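Local structure of acetoin utilization protein AcuB, putative (Vibrio cholerae, 2O16) at residues Val42-Leu48 / Val115-Leu120; Thr89-Pro93 / Leu112-Ala116. The protein is of unknown function but may sense a small ligand, perhaps an adenine nucleotide, through its paired CBS domains. One frame throughout, in Å; residues are numbered along the deposited sequence.

Contact 1: Val42-Leu48 / Val115-Leu120; sequences VDANKKL and VAKDVL
Lys47 and Val119 bring two hairpin turns together backbone to backbone, as a non-hydrogen-bonded antiparallel pair with CA atoms 4.3 Å apart. Two amide bonds flank the pair. Leu120 N gives its hydrogen almost straight to Lys46 O (2.9 Å). Leu48 N reaches Asp118 O from nearly in line with the C=O bond (3.1 Å). Lys47 CA adds a CH...O contact to Asp118 O, and a water donates to both that oxygen and Leu48 O, so Asp118 O is gripped on several fronts.

Packing is tight on the inner side. With its CG anti to the backbone N (chi1 173°), Leu48 lays CD2 against Val115 CG1 (3.8 Å), the two side chains crossing at about a right angle. Leu120, turned the same way, sets CD2 against Val42 CG1 (4.0 Å), again crosswise.

The outer side is looser and faces solvent. There the methylenes of Lys47 pass alongside Asp118 CB (CD to CB 3.9 Å), yet Lys47 NZ and Asp118 OD2 stay 5.6 Å apart, not in contact, though the opposite charges may attract each other weakly. At another exposed flank Lys46 rests CB on Val119 CG1 before its extended chain leads off. The first loop is stiffened from within by Asp43 OD1, which takes Asn45 N and Lys47 N from opposite faces of its carboxylate, the former closing an Asx turn.

Joining the hairpin turns of two CBS domains side by side in this way is consistent with the paired arrangement of a Bateman module.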
ATOM      1  N   VAL A  42      -9.279  -1.848   6.179  1.00 17.67           N
ATOM      2  CA  VAL A  42      -9.909  -0.625   6.698  1.00 17.94           C
ATOM      3  C   VAL A  42     -11.162  -0.961   7.483  1.00 18.13           C
ATOM      4  O   VAL A  42     -11.682  -2.075   7.359  1.00 18.62           O
ATOM      5  CB  VAL A  42     -10.287   0.358   5.559  1.00 18.06           C
ATOM      6  CG1 VAL A  42      -9.022   0.871   4.838  1.00 19.71           C
ATOM      7  CG2 VAL A  42     -11.273  -0.327   4.554  1.00 18.26           C
ATOM      8  N   ASP A  43     -11.646  -0.015   8.293  1.00 19.78           N
ATOM      9  CA  ASP A  43     -12.955  -0.198   8.951  1.00 20.74           C
ATOM     10  C   ASP A  43     -14.055   0.362   8.040  1.00 21.88           C
ATOM     11  O   ASP A  43     -13.778   0.795   6.932  1.00 21.33           O
ATOM     12  CB  ASP A  43     -12.957   0.419  10.377  1.00 21.08           C
ATOM     13  CG  ASP A  43     -12.987   1.953  10.387  1.00 20.94           C
ATOM     14  OD1 ASP A  43     -13.121   2.619   9.329  1.00 21.75           O
ATOM     15  OD2 ASP A  43     -12.870   2.521  11.504  1.00 23.84           O
ATOM     16  N   ALA A  44     -15.298   0.384   8.522  1.00 23.44           N
ATOM     17  CA  ALA A  44     -16.436   0.836   7.731  1.00 24.70           C
ATOM     18  C   ALA A  44     -16.333   2.277   7.268  1.00 25.07           C
ATOM     19  O   ALA A  44     -16.933   2.629   6.251  1.00 26.38           O
ATOM     20  CB  ALA A  44     -17.761   0.607   8.502  1.00 24.65           C
ATOM     21  N   ASN A  45     -15.570   3.103   7.998  1.00 24.75           N
ATOM     22  CA  ASN A  45     -15.370   4.501   7.628  1.00 24.95           C
ATOM     23  C   ASN A  45     -14.065   4.773   6.906  1.00 24.93           C
ATOM     24  O   ASN A  45     -13.586   5.921   6.889  1.00 24.70           O
ATOM     25  CB  ASN A  45     -15.454   5.384   8.858  1.00 25.26           C
ATOM     26  CG  ASN A  45     -16.859   5.420   9.433  1.00 27.92           C
ATOM     27  OD1 ASN A  45     -17.837   5.543   8.691  1.00 29.95           O
ATOM     28  ND2 ASN A  45     -16.960   5.297  10.741  1.00 27.71           N
ATOM     29  N   LYS A  46     -13.494   3.707   6.343  1.00 24.68           N
ATOM     30  CA  LYS A  46     -12.287   3.778   5.530  1.00 25.27           C
ATOM     31  C   LYS A  46     -11.049   4.138   6.332  1.00 23.81           C
ATOM     32  O   LYS A  46     -10.042   4.532   5.745  1.00 24.43           O
ATOM     33  CB  LYS A  46     -12.461   4.760   4.351  1.00 25.45           C
ATOM     34  CG  LYS A  46     -13.491   4.327   3.319  1.00 28.26           C
ATOM     35  CD  LYS A  46     -13.544   5.354   2.175  1.00 30.57           C
ATOM     36  CE  LYS A  46     -14.590   5.007   1.112  1.00 38.65           C
ATOM     37  NZ  LYS A  46     -14.608   6.058   0.007  1.00 42.74           N
ATOM     38  N   LYS A  47     -11.099   3.970   7.652  1.00 22.56           N
ATOM     39  CA  LYS A  47      -9.931   4.259   8.500  1.00 21.89           C
ATOM     40  C   LYS A  47      -8.965   3.081   8.433  1.00 19.87           C
ATOM     41  O   LYS A  47      -9.362   1.905   8.441  1.00 18.86           O
ATOM     42  CB  LYS A  47     -10.314   4.586   9.936  1.00 22.28           C
ATOM     43  CG  LYS A  47     -11.249   5.824  10.019  1.00 26.29           C
ATOM     44  CD  LYS A  47     -11.547   6.249  11.438  1.00 30.55           C
ATOM     45  CE  LYS A  47     -12.831   7.096  11.499  1.00 34.43           C
ATOM     46  NZ  LYS A  47     -12.906   8.067  10.366  1.00 39.17           N
ATOM     47  N   LEU A  48      -7.685   3.410   8.337  1.00 18.14           N
ATOM     48  CA  LEU A  48      -6.686   2.405   8.062  1.00 16.57           C
ATOM     49  C   LEU A  48      -6.458   1.597   9.317  1.00 16.68           C
ATOM     50  O   LEU A  48      -6.192   2.163  10.384  1.00 17.27           O
ATOM     51  CB  LEU A  48      -5.382   3.067   7.613  1.00 16.62           C
ATOM     52  CG  LEU A  48      -4.187   2.122   7.456  1.00 17.26           C
ATOM     53  CD1 LEU A  48      -4.508   1.216   6.247  1.00 16.63           C
ATOM     54  CD2 LEU A  48      -2.882   2.930   7.246  1.00 17.32           C
ATOM     55  N   VAL A 115      -2.771   8.642   4.532  1.00 19.89           N
ATOM     56  CA  VAL A 115      -3.943   8.826   5.388  1.00 20.66           C
ATOM     57  C   VAL A 115      -4.130  10.318   5.715  1.00 21.91           C
ATOM     58  O   VAL A 115      -3.155  11.034   5.921  1.00 21.94           O
ATOM     59  CB  VAL A 115      -3.827   8.016   6.704  1.00 21.15           C
ATOM     60  CG1 VAL A 115      -3.859   6.464   6.422  1.00 18.64           C
ATOM     61  CG2 VAL A 115      -2.573   8.378   7.446  1.00 23.25           C
ATOM     62  N   ALA A 116      -5.387  10.758   5.731  1.00 23.18           N
ATOM     63  CA  ALA A 116      -5.748  12.107   6.152  1.00 25.94           C
ATOM     64  C   ALA A 116      -6.854  11.921   7.188  1.00 27.25           C
ATOM     65  O   ALA A 116      -7.902  11.326   6.885  1.00 27.88           O
ATOM     66  CB  ALA A 116      -6.224  12.917   4.985  1.00 25.80           C
ATOM     67  N   LYS A 117      -6.587  12.358   8.412  1.00 28.88           N
ATOM     68  CA  LYS A 117      -7.565  12.239   9.525  1.00 30.89           C
ATOM     69  C   LYS A 117      -8.008  10.796   9.773  1.00 30.19           C
ATOM     70  O   LYS A 117      -9.210  10.512   9.915  1.00 30.77           O
ATOM     71  CB  LYS A 117      -8.791  13.119   9.236  1.00 30.64           C
ATOM     72  CG  LYS A 117      -8.466  14.616   9.180  1.00 34.50           C
ATOM     73  CD  LYS A 117      -9.747  15.412   8.925  1.00 38.75           C
ATOM     74  CE  LYS A 117      -9.504  16.919   8.808  1.00 40.81           C
ATOM     75  NZ  LYS A 117     -10.747  17.638   8.349  1.00 42.45           N
ATOM     76  N   ASP A 118      -7.028   9.898   9.826  1.00 30.00           N
ATOM     77  CA  ASP A 118      -7.248   8.444   9.915  1.00 30.59           C
ATOM     78  C   ASP A 118      -7.800   7.762   8.663  1.00 29.42           C
ATOM     79  O   ASP A 118      -7.575   6.538   8.514  1.00 28.97           O
ATOM     80  CB  ASP A 118      -8.130   8.056  11.109  1.00 31.90           C
ATOM     81  CG  ASP A 118      -7.429   8.183  12.446  1.00 33.82           C
ATOM     82  OD1 ASP A 118      -6.175   8.301  12.514  1.00 34.62           O
ATOM     83  OD2 ASP A 118      -8.181   8.124  13.452  1.00 38.42           O
ATOM     84  N   VAL A 119      -8.501   8.511   7.793  1.00 26.89           N
ATOM     85  CA  VAL A 119      -9.073   7.943   6.536  1.00 25.88           C
ATOM     86  C   VAL A 119      -7.991   7.639   5.508  1.00 24.65           C
ATOM     87  O   VAL A 119      -7.130   8.487   5.233  1.00 24.11           O
ATOM     88  CB  VAL A 119     -10.092   8.882   5.837  1.00 25.93           C
ATOM     89  CG1 VAL A 119     -10.659   8.219   4.543  1.00 25.92           C
ATOM     90  CG2 VAL A 119     -11.231   9.265   6.787  1.00 28.26           C
ATOM     91  N   LEU A 120      -8.046   6.439   4.941  1.00 22.99           N
ATOM     92  CA  LEU A 120      -7.134   6.066   3.865  1.00 21.53           C
ATOM     93  C   LEU A 120      -7.519   6.813   2.592  1.00 20.99           C
ATOM     94  O   LEU A 120      -8.638   6.622   2.096  1.00 21.06           O
ATOM     95  CB  LEU A 120      -7.225   4.567   3.615  1.00 20.68           C
ATOM     96  CG  LEU A 120      -6.288   4.072   2.515  1.00 20.27           C
ATOM     97  CD1 LEU A 120      -4.835   4.023   3.012  1.00 19.52           C
ATOM     98  CD2 LEU A 120      -6.772   2.727   2.100  1.00 22.45           C
TER
HETATM   99  O   HOH W   1      -6.460   4.970  10.760  1.00 39.73           O

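Contact 2: Thr89-Pro93 / Leu112-Ala116; sequences TSVAP and LPVVA
Val91 O is gripped by two groups of the strand beside it: Val115 N donates a hydrogen bond of 2.9 Å, nearly in line with the carbonyl, and Val114 CA adds a CH...O contact at 3.2 Å. One residue back, Val91 N bonds to Pro113 O (3.0 Å) in the carbonyl plane, while Ser90 CA leans on the same oxygen. Val91 thus bonds to the residues on either side of Val114, the pattern of a single parallel bridge, although the two segments run 54° apart end to end.

Side chains fill in on two faces. Val91 holds CG1 between its backbone N and carbonyl carbon (chi1 69°), which presses that methyl crosswise onto Leu112 CD2 (3.7 Å). The other branch, Leu112 CD1, meets Thr89 CG2. Farther along, Val114 CG1 lies over the face of the Pro93 ring, 3.4 Å from Pro93 CA. On the opposite face Ser90 OG sits beside Val115 CG2 (3.5 Å).

The chain goes from Val91 through helix 97-106 into strand 112-116 in the manner of a beta-alpha-beta crossover, its first arm an extended segment with a single bridge rather than a regular strand. That helix packs on Val91 and Leu112 through Ser100 and Met104; Leu48 and Ile51 of strand 48-53 meet Pro113 on the other face, and strand 119-124 pairs with the far edge of strand 112-116.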
ATOM      1  N   THR A  89       2.805   1.620   9.072  1.00 18.39           N
ATOM      2  CA  THR A  89       3.520   2.828   8.653  1.00 19.19           C
ATOM      3  C   THR A  89       2.643   3.538   7.633  1.00 19.69           C
ATOM      4  O   THR A  89       2.107   2.882   6.729  1.00 18.73           O
ATOM      5  CB  THR A  89       4.896   2.481   8.047  1.00 20.41           C
ATOM      6  OG1 THR A  89       5.642   1.713   9.003  1.00 22.18           O
ATOM      7  CG2 THR A  89       5.726   3.773   7.705  1.00 19.42           C
ATOM      8  N   SER A  90       2.473   4.844   7.794  1.00 17.83           N
ATOM      9  CA  SER A  90       1.658   5.644   6.865  1.00 18.81           C
ATOM     10  C   SER A  90       2.281   7.039   6.721  1.00 19.33           C
ATOM     11  O   SER A  90       3.287   7.385   7.424  1.00 19.11           O
ATOM     12  CB  SER A  90       0.201   5.758   7.362  1.00 18.98           C
ATOM     13  OG  SER A  90       0.178   6.461   8.594  1.00 19.78           O
ATOM     14  N   VAL A  91       1.705   7.829   5.810  1.00 18.42           N
ATOM     15  CA  VAL A  91       2.171   9.199   5.568  1.00 18.29           C
ATOM     16  C   VAL A  91       0.963  10.086   5.265  1.00 18.62           C
ATOM     17  O   VAL A  91      -0.080   9.582   4.831  1.00 20.02           O
ATOM     18  CB  VAL A  91       3.192   9.225   4.388  1.00 17.89           C
ATOM     19  CG1 VAL A  91       2.498   8.918   3.012  1.00 16.23           C
ATOM     20  CG2 VAL A  91       3.964  10.570   4.298  1.00 17.31           C
ATOM     21  N   ALA A  92       1.097  11.397   5.471  1.00 19.20           N
ATOM     22  CA  ALA A  92       0.045  12.363   5.076  1.00 19.13           C
ATOM     23  C   ALA A  92       0.132  12.738   3.595  1.00 19.33           C
ATOM     24  O   ALA A  92       1.228  12.731   3.014  1.00 19.23           O
ATOM     25  CB  ALA A  92       0.118  13.634   5.959  1.00 19.09           C
ATOM     26  N   PRO A  93      -1.022  13.041   2.952  1.00 20.93           N
ATOM     27  CA  PRO A  93      -1.011  13.365   1.520  1.00 20.96           C
ATOM     28  C   PRO A  93      -0.206  14.600   1.122  1.00 21.79           C
ATOM     29  O   PRO A  93       0.238  14.668  -0.002  1.00 22.02           O
ATOM     30  CB  PRO A  93      -2.489  13.602   1.202  1.00 21.09           C
ATOM     31  CG  PRO A  93      -3.090  13.969   2.501  1.00 22.19           C
ATOM     32  CD  PRO A  93      -2.391  13.085   3.489  1.00 20.27           C
ATOM     33  N   LEU A 112       3.434   2.429   1.063  1.00 19.52           N
ATOM     34  CA  LEU A 112       3.140   3.390   2.111  1.00 18.45           C
ATOM     35  C   LEU A 112       1.704   3.908   1.929  1.00 19.22           C
ATOM     36  O   LEU A 112       1.431   4.678   1.003  1.00 17.42           O
ATOM     37  CB  LEU A 112       4.203   4.506   2.069  1.00 18.72           C
ATOM     38  CG  LEU A 112       4.292   5.628   3.106  1.00 21.15           C
ATOM     39  CD1 LEU A 112       4.525   5.045   4.526  1.00 22.79           C
ATOM     40  CD2 LEU A 112       5.428   6.605   2.696  1.00 19.73           C
ATOM     41  N   PRO A 113       0.768   3.460   2.799  1.00 18.80           N
ATOM     42  CA  PRO A 113      -0.587   4.024   2.816  1.00 18.74           C
ATOM     43  C   PRO A 113      -0.540   5.511   3.131  1.00 18.41           C
ATOM     44  O   PRO A 113       0.300   5.938   3.905  1.00 18.37           O
ATOM     45  CB  PRO A 113      -1.280   3.285   3.968  1.00 18.26           C
ATOM     46  CG  PRO A 113      -0.426   2.044   4.211  1.00 20.06           C
ATOM     47  CD  PRO A 113       0.962   2.401   3.808  1.00 19.12           C
ATOM     48  N   VAL A 114      -1.435   6.276   2.511  1.00 17.97           N
ATOM     49  CA  VAL A 114      -1.525   7.719   2.671  1.00 17.87           C
ATOM     50  C   VAL A 114      -2.850   7.964   3.393  1.00 18.25           C
ATOM     51  O   VAL A 114      -3.919   7.500   2.960  1.00 18.69           O
ATOM     52  CB  VAL A 114      -1.529   8.435   1.278  1.00 17.96           C
ATOM     53  CG1 VAL A 114      -1.619   9.976   1.403  1.00 16.78           C
ATOM     54  CG2 VAL A 114      -0.302   8.017   0.466  1.00 17.92           C
ATOM     55  N   VAL A 115      -2.771   8.642   4.532  1.00 19.89           N
ATOM     56  CA  VAL A 115      -3.943   8.826   5.388  1.00 20.66           C
ATOM     57  C   VAL A 115      -4.130  10.318   5.715  1.00 21.91           C
ATOM     58  O   VAL A 115      -3.155  11.034   5.921  1.00 21.94           O
ATOM     59  CB  VAL A 115      -3.827   8.016   6.704  1.00 21.15           C
ATOM     60  CG1 VAL A 115      -3.859   6.464   6.422  1.00 18.64           C
ATOM     61  CG2 VAL A 115      -2.573   8.378   7.446  1.00 23.25           C
ATOM     62  N   ALA A 116      -5.387  10.758   5.731  1.00 23.18           N
ATOM     63  CA  ALA A 116      -5.748  12.107   6.152  1.00 25.94           C
ATOM     64  C   ALA A 116      -6.854  11.921   7.188  1.00 27.25           C
ATOM     65  O   ALA A 116      -7.902  11.326   6.885  1.00 27.88           O
ATOM     66  CB  ALA A 116      -6.224  12.917   4.985  1.00 25.80           C
TER

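Past strand 12-13 and helix 24-34, the chain forms the hairpin of strands 38-42 and 48-53, and contact 1 closes a loop of 66 residues between its turn and the second hairpin. Within that span, segment 89-93 meets strand 112-116 after only 18 residues. The shorter loop of contact 2 thus lies inside the longer one of contact 1, and both end on the same stretch, sharing Val115 and Ala116; their centres are about 10 Å apart. Leu48 CD2 touches Pro113 CB at 3.7 Å, carrying the packing from one to the other. Contact 2 knits the second CBS domain together internally, and contact 1 ties that domain to the first.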